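Local coordinates for protein MxaA (Stigmatella aurantiaca, PDB 4W4T) that reductively releases, as the NADPH-dependent terminal reductase domain of the myxalamid PKS-NRPS assembly line, the carrier-bound chain, probably as a primary alcohol, at residues A[312-325]-A[395-407]. Residues are numbered along the deposited sequence; the frame is centred on the assembly and turned at random.
Sequences NPQFVRADEMWNYM and CPSVDASLISTYL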
ATOM      1  N   ASN A 312       5.455 -28.457   4.742  1.00 16.43           N
ATOM      2  CA  ASN A 312       4.861 -29.392   5.678  1.00 16.90           C
ATOM      3  C   ASN A 312       4.170 -30.504   4.892  1.00 18.84           C
ATOM      4  O   ASN A 312       3.279 -30.232   4.085  1.00 17.75           O
ATOM      5  CB  ASN A 312       3.880 -28.670   6.601  1.00 17.63           C
ATOM      6  CG  ASN A 312       3.637 -29.428   7.897  1.00 19.12           C
ATOM      7  OD1 ASN A 312       3.622 -30.655   7.909  1.00 20.75           O
ATOM      8  ND2 ASN A 312       3.468 -28.699   8.989  1.00 18.19           N
ATOM      9  N   PRO A 313       4.586 -31.762   5.115  1.00 18.21           N
ATOM     10  CA  PRO A 313       3.936 -32.905   4.460  1.00 18.90           C
ATOM     11  C   PRO A 313       2.450 -33.023   4.817  1.00 21.58           C
ATOM     12  O   PRO A 313       1.681 -33.609   4.053  1.00 22.90           O
ATOM     13  CB  PRO A 313       4.718 -34.115   5.000  1.00 22.57           C
ATOM     14  CG  PRO A 313       6.004 -33.550   5.500  1.00 23.44           C
ATOM     15  CD  PRO A 313       5.664 -32.192   6.021  1.00 19.88           C
ATOM     16  N   GLN A 314       2.059 -32.479   5.965  1.00 17.98           N
ATOM     17  CA  GLN A 314       0.664 -32.531   6.408  1.00 21.20           C
ATOM     18  C   GLN A 314       0.010 -31.157   6.259  1.00 22.06           C
ATOM     19  O   GLN A 314       0.458 -30.199   6.869  1.00 22.56           O
ATOM     20  CB  GLN A 314       0.585 -33.011   7.868  1.00 21.87           C
ATOM     21  CG  GLN A 314      -0.789 -32.832   8.568  1.00 26.24           C
ATOM     22  CD  GLN A 314      -0.736 -31.908   9.809  1.00 30.15           C
ATOM     23  OE1 GLN A 314       0.252 -31.193  10.040  1.00 27.92           O
ATOM     24  NE2 GLN A 314      -1.812 -31.922  10.608  1.00 31.19           N
ATOM     25  N   PHE A 315      -1.021 -31.041   5.433  1.00 22.87           N
ATOM     26  CA  PHE A 315      -1.726 -29.758   5.322  1.00 24.00           C
ATOM     27  C   PHE A 315      -2.664 -29.564   6.512  1.00 24.12           C
ATOM     28  O   PHE A 315      -2.998 -30.514   7.217  1.00 23.19           O
ATOM     29  CB  PHE A 315      -2.525 -29.664   4.009  1.00 25.13           C
ATOM     30  CG  PHE A 315      -3.721 -30.584   3.957  1.00 27.29           C
ATOM     31  CD1 PHE A 315      -4.951 -30.192   4.478  1.00 27.64           C
ATOM     32  CD2 PHE A 315      -3.617 -31.838   3.390  1.00 30.53           C
ATOM     33  CE1 PHE A 315      -6.049 -31.048   4.439  1.00 29.00           C
ATOM     34  CE2 PHE A 315      -4.711 -32.694   3.345  1.00 32.68           C
ATOM     35  CZ  PHE A 315      -5.928 -32.296   3.865  1.00 32.14           C
ATOM     36  N   VAL A 316      -3.098 -28.331   6.730  1.00 22.74           N
ATOM     37  CA  VAL A 316      -4.129 -28.078   7.721  1.00 23.41           C
ATOM     38  C   VAL A 316      -5.293 -27.415   6.985  1.00 22.75           C
ATOM     39  O   VAL A 316      -5.081 -26.704   6.007  1.00 20.21           O
ATOM     40  CB  VAL A 316      -3.601 -27.187   8.888  1.00 23.61           C
ATOM     41  CG1 VAL A 316      -3.264 -25.802   8.396  1.00 22.33           C
ATOM     42  CG2 VAL A 316      -4.620 -27.109  10.021  1.00 26.20           C
ATOM     43  N   ARG A 317      -6.522 -27.690   7.412  1.00 21.36           N
ATOM     44  CA  ARG A 317      -7.670 -27.006   6.836  1.00 22.62           C
ATOM     45  C   ARG A 317      -7.937 -25.731   7.624  1.00 20.20           C
ATOM     46  O   ARG A 317      -7.586 -25.650   8.798  1.00 18.94           O
ATOM     47  CB  ARG A 317      -8.896 -27.924   6.829  1.00 25.39           C
ATOM     48  CG  ARG A 317      -8.726 -29.095   5.874  1.00 29.54           C
ATOM     49  CD  ARG A 317      -9.868 -30.076   5.932  1.00 39.03           C
ATOM     50  NE  ARG A 317     -10.038 -30.627   7.271  1.00 41.95           N
ATOM     51  CZ  ARG A 317     -11.007 -30.258   8.097  1.00 42.12           C
ATOM     52  NH1 ARG A 317     -11.877 -29.343   7.700  1.00 41.61           N
ATOM     53  NH2 ARG A 317     -11.102 -30.798   9.306  1.00 44.68           N
ATOM     54  N   ALA A 318      -8.530 -24.735   6.977  1.00 17.61           N
ATOM     55  CA  ALA A 318      -8.823 -23.474   7.652  1.00 21.00           C
ATOM     56  C   ALA A 318      -9.671 -23.666   8.917  1.00 20.33           C
ATOM     57  O   ALA A 318      -9.410 -23.028   9.942  1.00 18.96           O
ATOM     58  CB  ALA A 318      -9.525 -22.515   6.697  1.00 23.54           C
ATOM     59  N   ASP A 319     -10.684 -24.527   8.864  1.00 21.08           N
ATOM     60  CA  ASP A 319     -11.557 -24.645  10.033  1.00 21.49           C
ATOM     61  C   ASP A 319     -10.815 -25.281  11.208  1.00 21.26           C
ATOM     62  O   ASP A 319     -11.137 -25.011  12.360  1.00 21.85           O
ATOM     63  CB  ASP A 319     -12.858 -25.419   9.715  1.00 26.14           C
ATOM     64  CG  ASP A 319     -12.620 -26.835   9.190  1.00 32.10           C
ATOM     65  OD1 ASP A 319     -11.519 -27.394   9.359  1.00 33.18           O
ATOM     66  OD2 ASP A 319     -13.566 -27.411   8.602  1.00 37.93           O
ATOM     67  N   GLU A 320      -9.803 -26.097  10.922  1.00 20.80           N
ATOM     68  CA  GLU A 320      -8.945 -26.615  11.991  1.00 19.97           C
ATOM     69  C   GLU A 320      -8.128 -25.473  12.605  1.00 18.30           C
ATOM     70  O   GLU A 320      -7.997 -25.366  13.829  1.00 17.02           O
ATOM     71  CB  GLU A 320      -8.016 -27.720  11.464  1.00 25.20           C
ATOM     72  CG  GLU A 320      -8.744 -28.911  10.857  1.00 26.73           C
ATOM     73  CD  GLU A 320      -7.798 -29.966  10.299  1.00 33.06           C
ATOM     74  OE1 GLU A 320      -6.984 -29.650   9.392  1.00 27.35           O
ATOM     75  OE2 GLU A 320      -7.879 -31.120  10.770  1.00 38.51           O
HETATM   76  N   MSE A 321      -7.588 -24.608  11.755  1.00 16.21           N
HETATM   77  CA  MSE A 321      -6.862 -23.444  12.245  1.00 17.17           C
HETATM   78  C   MSE A 321      -7.720 -22.626  13.199  1.00 16.86           C
HETATM   79  O   MSE A 321      -7.269 -22.243  14.266  1.00 15.97           O
HETATM   80  CB  MSE A 321      -6.395 -22.563  11.086  1.00 19.65           C
HETATM   81  CG  MSE A 321      -5.154 -23.029  10.399  1.00 22.72           C
HETATM   82 SE   MSE A 321      -3.590 -22.905  11.599  1.00 39.34          SE
HETATM   83  CE  MSE A 321      -3.708 -21.060  12.170  1.00 24.44           C
ATOM     84  N   TRP A 322      -8.963 -22.342  12.824  1.00 15.95           N
ATOM     85  CA  TRP A 322      -9.781 -21.518  13.697  1.00 17.76           C
ATOM     86  C   TRP A 322     -10.091 -22.278  14.986  1.00 15.43           C
ATOM     87  O   TRP A 322     -10.112 -21.674  16.058  1.00 16.08           O
ATOM     88  CB  TRP A 322     -11.072 -21.067  12.997  1.00 17.70           C
ATOM     89  CG  TRP A 322     -10.882 -20.637  11.560  1.00 18.40           C
ATOM     90  CD1 TRP A 322     -11.703 -20.939  10.510  1.00 20.40           C
ATOM     91  CD2 TRP A 322      -9.808 -19.851  11.017  1.00 17.81           C
ATOM     92  NE1 TRP A 322     -11.212 -20.382   9.348  1.00 19.51           N
ATOM     93  CE2 TRP A 322     -10.048 -19.719   9.630  1.00 20.36           C
ATOM     94  CE3 TRP A 322      -8.672 -19.243  11.562  1.00 16.14           C
ATOM     95  CZ2 TRP A 322      -9.190 -19.003   8.785  1.00 18.75           C
ATOM     96  CZ3 TRP A 322      -7.820 -18.539  10.721  1.00 19.03           C
ATOM     97  CH2 TRP A 322      -8.088 -18.420   9.349  1.00 17.71           C
ATOM     98  N   ASN A 323     -10.288 -23.593  14.896  1.00 17.65           N
ATOM     99  CA  ASN A 323     -10.466 -24.395  16.111  1.00 17.16           C
ATOM    100  C   ASN A 323      -9.273 -24.208  17.053  1.00 17.14           C
ATOM    101  O   ASN A 323      -9.449 -24.041  18.254  1.00 15.51           O
ATOM    102  CB  ASN A 323     -10.631 -25.883  15.793  1.00 18.34           C
ATOM    103  CG  ASN A 323     -11.950 -26.204  15.096  1.00 22.35           C
ATOM    104  OD1 ASN A 323     -12.907 -25.437  15.153  1.00 22.52           O
ATOM    105  ND2 ASN A 323     -11.997 -27.353  14.439  1.00 24.44           N
ATOM    106  N   TYR A 324      -8.056 -24.244  16.500  1.00 15.68           N
ATOM    107  CA  TYR A 324      -6.856 -24.166  17.340  1.00 14.49           C
ATOM    108  C   TYR A 324      -6.775 -22.800  18.006  1.00 14.95           C
ATOM    109  O   TYR A 324      -6.336 -22.675  19.147  1.00 16.05           O
ATOM    110  CB  TYR A 324      -5.576 -24.435  16.526  1.00 17.16           C
ATOM    111  CG  TYR A 324      -5.515 -25.796  15.851  1.00 17.22           C
ATOM    112  CD1 TYR A 324      -6.205 -26.887  16.376  1.00 19.15           C
ATOM    113  CD2 TYR A 324      -4.787 -25.983  14.679  1.00 16.24           C
ATOM    114  CE1 TYR A 324      -6.148 -28.134  15.768  1.00 21.13           C
ATOM    115  CE2 TYR A 324      -4.728 -27.229  14.057  1.00 19.21           C
ATOM    116  CZ  TYR A 324      -5.418 -28.298  14.610  1.00 20.45           C
ATOM    117  OH  TYR A 324      -5.378 -29.528  14.000  1.00 24.11           O
HETATM  118  N   MSE A 325      -7.188 -21.764  17.277  1.00 15.13           N
HETATM  119  CA  MSE A 325      -7.128 -20.413  17.809  1.00 15.54           C
HETATM  120  C   MSE A 325      -8.221 -20.134  18.856  1.00 15.60           C
HETATM  121  O   MSE A 325      -7.980 -19.434  19.838  1.00 15.94           O
HETATM  122  CB  MSE A 325      -7.190 -19.415  16.651  1.00 15.63           C
HETATM  123  CG  MSE A 325      -5.937 -19.577  15.782  1.00 16.46           C
HETATM  124 SE   MSE A 325      -5.980 -18.332  14.300  1.00 33.11          SE
HETATM  125  CE  MSE A 325      -5.796 -16.686  15.335  1.00 20.22           C
ATOM    126  N   CYS A 395       9.380 -32.463   9.876  1.00 18.05           N
ATOM    127  CA  CYS A 395       8.572 -31.266  10.054  1.00 14.71           C
ATOM    128  C   CYS A 395       7.542 -31.442  11.164  1.00 19.20           C
ATOM    129  O   CYS A 395       6.845 -32.453  11.210  1.00 17.66           O
ATOM    130  CB  CYS A 395       7.870 -30.908   8.751  1.00 22.50           C
ATOM    131  SG  CYS A 395       7.103 -29.274   8.761  1.00 16.98           S
ATOM    132  N   PRO A 396       7.464 -30.471  12.082  1.00 17.28           N
ATOM    133  CA  PRO A 396       6.434 -30.523  13.124  1.00 18.05           C
ATOM    134  C   PRO A 396       5.033 -30.501  12.523  1.00 18.48           C
ATOM    135  O   PRO A 396       4.796 -29.908  11.471  1.00 18.95           O
ATOM    136  CB  PRO A 396       6.698 -29.265  13.954  1.00 19.00           C
ATOM    137  CG  PRO A 396       8.147 -28.932  13.702  1.00 17.40           C
ATOM    138  CD  PRO A 396       8.427 -29.380  12.295  1.00 18.96           C
ATOM    139  N   SER A 397       4.111 -31.190  13.187  1.00 19.22           N
ATOM    140  CA  SER A 397       2.711 -31.179  12.807  1.00 19.84           C
ATOM    141  C   SER A 397       2.051 -29.866  13.186  1.00 20.38           C
ATOM    142  O   SER A 397       2.419 -29.242  14.187  1.00 21.04           O
ATOM    143  CB  SER A 397       1.954 -32.322  13.492  1.00 22.78           C
ATOM    144  OG  SER A 397       2.613 -33.554  13.282  1.00 28.74           O
ATOM    145  N   VAL A 398       1.063 -29.454  12.402  1.00 19.61           N
ATOM    146  CA  VAL A 398       0.257 -28.308  12.790  1.00 18.00           C
ATOM    147  C   VAL A 398      -0.873 -28.843  13.665  1.00 19.12           C
ATOM    148  O   VAL A 398      -1.676 -29.669  13.226  1.00 18.22           O
ATOM    149  CB  VAL A 398      -0.296 -27.547  11.587  1.00 21.20           C
ATOM    150  CG1 VAL A 398      -1.165 -26.362  12.056  1.00 19.80           C
ATOM    151  CG2 VAL A 398       0.847 -27.042  10.718  1.00 19.94           C
ATOM    152  N   ASP A 399      -0.892 -28.412  14.917  1.00 18.15           N
ATOM    153  CA  ASP A 399      -1.933 -28.829  15.845  1.00 18.06           C
ATOM    154  C   ASP A 399      -2.174 -27.739  16.878  1.00 18.41           C
ATOM    155  O   ASP A 399      -1.539 -26.690  16.830  1.00 16.65           O
ATOM    156  CB  ASP A 399      -1.566 -30.165  16.523  1.00 19.53           C
ATOM    157  CG  ASP A 399      -0.195 -30.144  17.188  1.00 23.38           C
ATOM    158  OD1 ASP A 399       0.270 -29.067  17.631  1.00 23.68           O
ATOM    159  OD2 ASP A 399       0.421 -31.227  17.279  1.00 25.89           O
ATOM    160  N   ALA A 400      -3.096 -27.973  17.813  1.00 15.88           N
ATOM    161  CA  ALA A 400      -3.396 -26.941  18.795  1.00 17.95           C
ATOM    162  C   ALA A 400      -2.141 -26.522  19.579  1.00 18.81           C
ATOM    163  O   ALA A 400      -1.960 -25.355  19.898  1.00 16.26           O
ATOM    164  CB  ALA A 400      -4.512 -27.413  19.743  1.00 20.28           C
ATOM    165  N   SER A 401      -1.262 -27.477  19.863  1.00 16.19           N
ATOM    166  CA  SER A 401      -0.044 -27.175  20.602  1.00 19.35           C
ATOM    167  C   SER A 401       0.888 -26.215  19.849  1.00 18.35           C
ATOM    168  O   SER A 401       1.384 -25.252  20.441  1.00 16.15           O
ATOM    169  CB  SER A 401       0.719 -28.466  20.929  1.00 23.24           C
ATOM    170  OG  SER A 401       1.833 -28.180  21.758  1.00 28.22           O
ATOM    171  N   LEU A 402       1.147 -26.492  18.572  1.00 16.23           N
ATOM    172  CA  LEU A 402       1.988 -25.593  17.753  1.00 16.52           C
ATOM    173  C   LEU A 402       1.368 -24.200  17.718  1.00 17.10           C
ATOM    174  O   LEU A 402       2.042 -23.195  17.940  1.00 16.50           O
ATOM    175  CB  LEU A 402       2.160 -26.114  16.319  1.00 15.99           C
ATOM    176  CG  LEU A 402       3.083 -25.240  15.436  1.00 15.75           C
ATOM    177  CD1 LEU A 402       4.527 -25.393  15.886  1.00 17.20           C
ATOM    178  CD2 LEU A 402       2.940 -25.548  13.960  1.00 14.71           C
ATOM    179  N   ILE A 403       0.067 -24.135  17.457  1.00 16.69           N
ATOM    180  CA  ILE A 403      -0.591 -22.837  17.394  1.00 15.19           C
ATOM    181  C   ILE A 403      -0.520 -22.124  18.748  1.00 15.56           C
ATOM    182  O   ILE A 403      -0.328 -20.920  18.801  1.00 15.79           O
ATOM    183  CB  ILE A 403      -2.045 -22.959  16.928  1.00 17.81           C
ATOM    184  CG1 ILE A 403      -2.084 -23.520  15.502  1.00 19.37           C
ATOM    185  CG2 ILE A 403      -2.772 -21.606  17.002  1.00 17.58           C
ATOM    186  CD1 ILE A 403      -1.094 -22.893  14.547  1.00 19.51           C
ATOM    187  N   SER A 404      -0.626 -22.862  19.847  1.00 16.50           N
ATOM    188  CA  SER A 404      -0.507 -22.228  21.162  1.00 17.36           C
ATOM    189  C   SER A 404       0.902 -21.669  21.375  1.00 16.94           C
ATOM    190  O   SER A 404       1.071 -20.576  21.915  1.00 17.70           O
ATOM    191  CB  SER A 404      -0.858 -23.212  22.280  1.00 19.89           C
ATOM    192  OG  SER A 404      -0.745 -22.574  23.541  1.00 21.59           O
ATOM    193  N   THR A 405       1.905 -22.422  20.945  1.00 17.82           N
ATOM    194  CA  THR A 405       3.287 -21.955  21.010  1.00 18.80           C
ATOM    195  C   THR A 405       3.431 -20.630  20.266  1.00 16.86           C
ATOM    196  O   THR A 405       3.975 -19.658  20.800  1.00 17.36           O
ATOM    197  CB  THR A 405       4.248 -23.011  20.445  1.00 18.03           C
ATOM    198  OG1 THR A 405       4.212 -24.166  21.289  1.00 19.08           O
ATOM    199  CG2 THR A 405       5.694 -22.470  20.382  1.00 19.05           C
ATOM    200  N   TYR A 406       2.893 -20.578  19.051  1.00 14.60           N
ATOM    201  CA  TYR A 406       2.935 -19.359  18.230  1.00 16.12           C
ATOM    202  C   TYR A 406       2.201 -18.206  18.900  1.00 17.70           C
ATOM    203  O   TYR A 406       2.762 -17.131  19.105  1.00 16.69           O
ATOM    204  CB  TYR A 406       2.326 -19.622  16.851  1.00 13.23           C
ATOM    205  CG  TYR A 406       3.159 -20.477  15.910  1.00 14.78           C
ATOM    206  CD1 TYR A 406       4.473 -20.819  16.212  1.00 15.02           C
ATOM    207  CD2 TYR A 406       2.633 -20.917  14.700  1.00 15.05           C
ATOM    208  CE1 TYR A 406       5.231 -21.586  15.339  1.00 14.15           C
ATOM    209  CE2 TYR A 406       3.388 -21.674  13.813  1.00 16.12           C
ATOM    210  CZ  TYR A 406       4.687 -21.998  14.132  1.00 14.50           C
ATOM    211  OH  TYR A 406       5.448 -22.736  13.247  1.00 14.70           O
ATOM    212  N   LEU A 407       0.933 -18.424  19.246  1.00 15.36           N
ATOM    213  CA  LEU A 407       0.146 -17.358  19.844  1.00 16.89           C
ATOM    214  C   LEU A 407       0.742 -16.871  21.177  1.00 18.13           C
ATOM    215  O   LEU A 407       0.740 -15.679  21.438  1.00 18.57           O
ATOM    216  CB  LEU A 407      -1.303 -17.819  20.036  1.00 16.50           C
ATOM    217  CG  LEU A 407      -2.029 -18.134  18.725  1.00 17.83           C
ATOM    218  CD1 LEU A 407      -3.467 -18.635  18.973  1.00 17.15           C
ATOM    219  CD2 LEU A 407      -2.041 -16.917  17.809  1.00 16.67           C
TER
HETATM  220  O   HOH W   1       4.181 -32.670   9.593  1.00 19.43           O
HETATM  221  O   HOH W   2      -4.068 -23.504  20.543  1.00 14.17           O
HETATM  222  O   HOH W   3      -3.431 -31.957  14.205  1.00 27.62           O
HETATM  223  O   HOH W   4      -4.539 -29.944  11.492  1.00 31.80           O
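Tyr324 lies over Asp399 and Ala400, at the start of helix 400-407, joining two loop-then-helix segments in the C-terminal part of this reductase domain, whose Rossmann-type core is of the short-chain dehydrogenase kind. The short helix segments 318-325 and 400-407 cross at -59°, their axes 9.1 Å apart. From its root outward, Tyr324 CB meets CB and CG1 of Ile403; CD2 stays on Ile403, 3.7 Å from CG1, while CD1 nears Ala400 CB. One ring face receives the peptide link from Asp399 to Ala400, with Ala400 N 3.5 Å above the ring plane and over its centre; the carbonyl oxygen of Glu320 sits over the opposite face, offset toward the rim. With CG anti to the carbonyl carbon (chi1 -60°), the ring leans across to the neighbouring helix. At the tip, two waters link Tyr324 OH to Val398 O, one of them only weakly bound to that carbonyl. An alanine in its place would probably leave the Asp399-Ala400 peptide without its ring cover and those waters without their phenolic partner. Deeper in, selenomethionine Met321 brings SE to 3.9 Å from Ile403 CD1, and Met325 CG touches Ile403 and Leu407; Met325 also packs on Leu266 and Val270 of helix 261-272. Between the loops, the end of the Gln314 amide pairs with the Val398 backbone: OE1 accepts from Val398 N at 3.0 Å through an in-plane lone pair, and NE2 gives a weak bond to Val398 O. Asn312 OD1 closes an Asx turn onto Gln314 N, while ND2 donates to Leu284 O and, weakly, to Pro396 O. Cys395 SG rests 3.6 Å from Asn312 CG.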